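Sensory rhodopsin transducer (PDB 1NC7) is of unknown function but binds magnesium ions and may, like its Anabaena counterpart, pass on a signal from a sensory rhodopsin. Local coordinates at residues Asn24-Arg27 / Lys28-Phe31. Numbering follows the deposited sequence.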
loop_
_atom_site.group_PDB
_atom_site.type_symbol
_atom_site.label_atom_id
_atom_site.label_comp_id
_atom_site.label_asym_id
_atom_site.label_seq_id
_atom_site.Cartn_x
_atom_site.Cartn_y
_atom_site.Cartn_z
ATOM N N ASN D 24 -8.671 7.272 -18.230
ATOM C CA ASN D 24 -8.306 6.484 -17.057
ATOM C C ASN D 24 -7.606 7.313 -15.988
ATOM O O ASN D 24 -6.728 8.124 -16.287
ATOM C CB ASN D 24 -7.373 5.335 -17.447
ATOM C CG ASN D 24 -7.911 4.500 -18.585
ATOM O OD1 ASN D 24 -9.017 3.961 -18.509
ATOM N ND2 ASN D 24 -7.126 4.381 -19.647
ATOM N N GLY D 25 -7.990 7.096 -14.738
ATOM C CA GLY D 25 -7.358 7.817 -13.652
ATOM C C GLY D 25 -8.213 8.875 -12.990
ATOM O O GLY D 25 -9.433 8.912 -13.154
ATOM N N ALA D 26 -7.551 9.737 -12.230
ATOM C CA ALA D 26 -8.215 10.811 -11.510
ATOM C C ALA D 26 -7.388 12.085 -11.616
ATOM O O ALA D 26 -6.183 12.036 -11.848
ATOM C CB ALA D 26 -8.391 10.421 -10.050
ATOM N N ARG D 27 -8.033 13.230 -11.433
ATOM C CA ARG D 27 -7.322 14.495 -11.536
ATOM C C ARG D 27 -6.623 14.957 -10.260
ATOM O O ARG D 27 -5.766 15.838 -10.310
ATOM C CB ARG D 27 -8.273 15.583 -12.038
ATOM C CG ARG D 27 -8.643 15.410 -13.507
ATOM C CD ARG D 27 -9.513 16.549 -14.005
ATOM N NE ARG D 27 -8.864 17.846 -13.841
ATOM C CZ ARG D 27 -9.434 19.009 -14.143
ATOM N NH1 ARG D 27 -10.669 19.038 -14.625
ATOM N NH2 ARG D 27 -8.771 20.143 -13.960
ATOM N N LYS D 28 -6.974 14.367 -9.121
ATOM C CA LYS D 28 -6.347 14.761 -7.864
ATOM C C LYS D 28 -5.852 13.559 -7.070
ATOM O O LYS D 28 -6.574 12.579 -6.900
ATOM C CB LYS D 28 -7.325 15.577 -7.019
ATOM C CG LYS D 28 -7.778 16.866 -7.691
ATOM C CD LYS D 28 -8.624 17.710 -6.750
ATOM C CE LYS D 28 -9.159 18.950 -7.452
ATOM N NZ LYS D 28 -8.068 19.785 -8.028
ATOM N N TRP D 29 -4.614 13.652 -6.588
ATOM C CA TRP D 29 -3.991 12.578 -5.816
ATOM C C TRP D 29 -3.385 13.113 -4.525
ATOM O O TRP D 29 -2.856 14.224 -4.495
ATOM C CB TRP D 29 -2.922 11.879 -6.662
ATOM C CG TRP D 29 -3.519 11.108 -7.784
ATOM C CD1 TRP D 29 -3.916 11.588 -9.006
ATOM C CD2 TRP D 29 -3.891 9.727 -7.758
ATOM N NE1 TRP D 29 -4.516 10.589 -9.734
ATOM C CE2 TRP D 29 -4.514 9.437 -8.991
ATOM C CE3 TRP D 29 -3.759 8.706 -6.806
ATOM C CZ2 TRP D 29 -5.010 8.165 -9.296
ATOM C CZ3 TRP D 29 -4.252 7.443 -7.111
ATOM C CH2 TRP D 29 -4.868 7.185 -8.348
ATOM N N PHE D 30 -3.453 12.307 -3.467
ATOM C CA PHE D 30 -2.972 12.712 -2.148
ATOM C C PHE D 30 -2.111 11.652 -1.464
ATOM O O PHE D 30 -2.470 10.472 -1.434
ATOM C CB PHE D 30 -4.178 13.028 -1.257
ATOM C CG PHE D 30 -5.106 14.067 -1.832
ATOM C CD1 PHE D 30 -5.034 15.388 -1.413
ATOM C CD2 PHE D 30 -6.037 13.721 -2.806
ATOM C CE1 PHE D 30 -5.884 16.357 -1.959
ATOM C CE2 PHE D 30 -6.889 14.678 -3.359
ATOM C CZ PHE D 30 -6.812 15.997 -2.934
ATOM N N PHE D 31 -0.988 12.091 -0.903
ATOM C CA PHE D 31 -0.058 11.208 -0.199
ATOM C C PHE D 31 0.337 11.866 1.121
ATOM O O PHE D 31 1.195 12.749 1.154
ATOM C CB PHE D 31 1.194 10.980 -1.050
ATOM C CG PHE D 31 0.926 10.250 -2.331
ATOM C CD1 PHE D 31 0.876 8.861 -2.357
ATOM C CD2 PHE D 31 0.690 10.954 -3.507
ATOM C CE1 PHE D 31 0.595 8.182 -3.541
ATOM C CE2 PHE D 31 0.407 10.285 -4.696
ATOM C CZ PHE D 31 0.360 8.896 -4.712
HETATM O O HOH W 1 -7.292 18.774 -10.653
#
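Trp29 reaches back over the corner at Arg27 and bonds to the backbone of Ala26, three residues earlier. Beyond CB, CG lies anti to the carbonyl carbon, beside the backbone N (chi1 -69°), and this brings the indole end back to the turn. CD1 skirts Ala26 O at 3.7 Å. NE1 then donates to that same Ala26 O at 3.1 Å, a bent bond (141° at the hydrogen) that meets the oxygen from well above its carbonyl plane. The Ala26 methyl lies alongside NE1 and the adjoining CE2 and CZ2, with Ala26 CB 4.1 Å from Trp29 CZ2. With an alanine here instead of the tryptophan, Ala26 O is likely to lose this donor, and a gap would probably open beside the Ala26 methyl.

At the bend itself, Lys28 runs extended from CB until chi4 (-57°) bends it. Its NZ donates to a water at 2.9 Å from the water O, which in turn gives a weak bond to Arg27 O. Lys28 NZ also forms a salt bridge with Glu106, while Arg27 NE is hydrogen-bonded to Ser107 O.

The corner thus leads the chain into strand 28-34, an inner strand of the large antiparallel sheet, flanked by 101-107 and 124-135. Trp29 packs there on Val112 and Met113 of strand 110-121, gives a weak second bond from NE1 to Val111 O, lies beside the Trp134 ring, and takes part in an edge-to-face pair with Tyr133 of a neighbouring subunit.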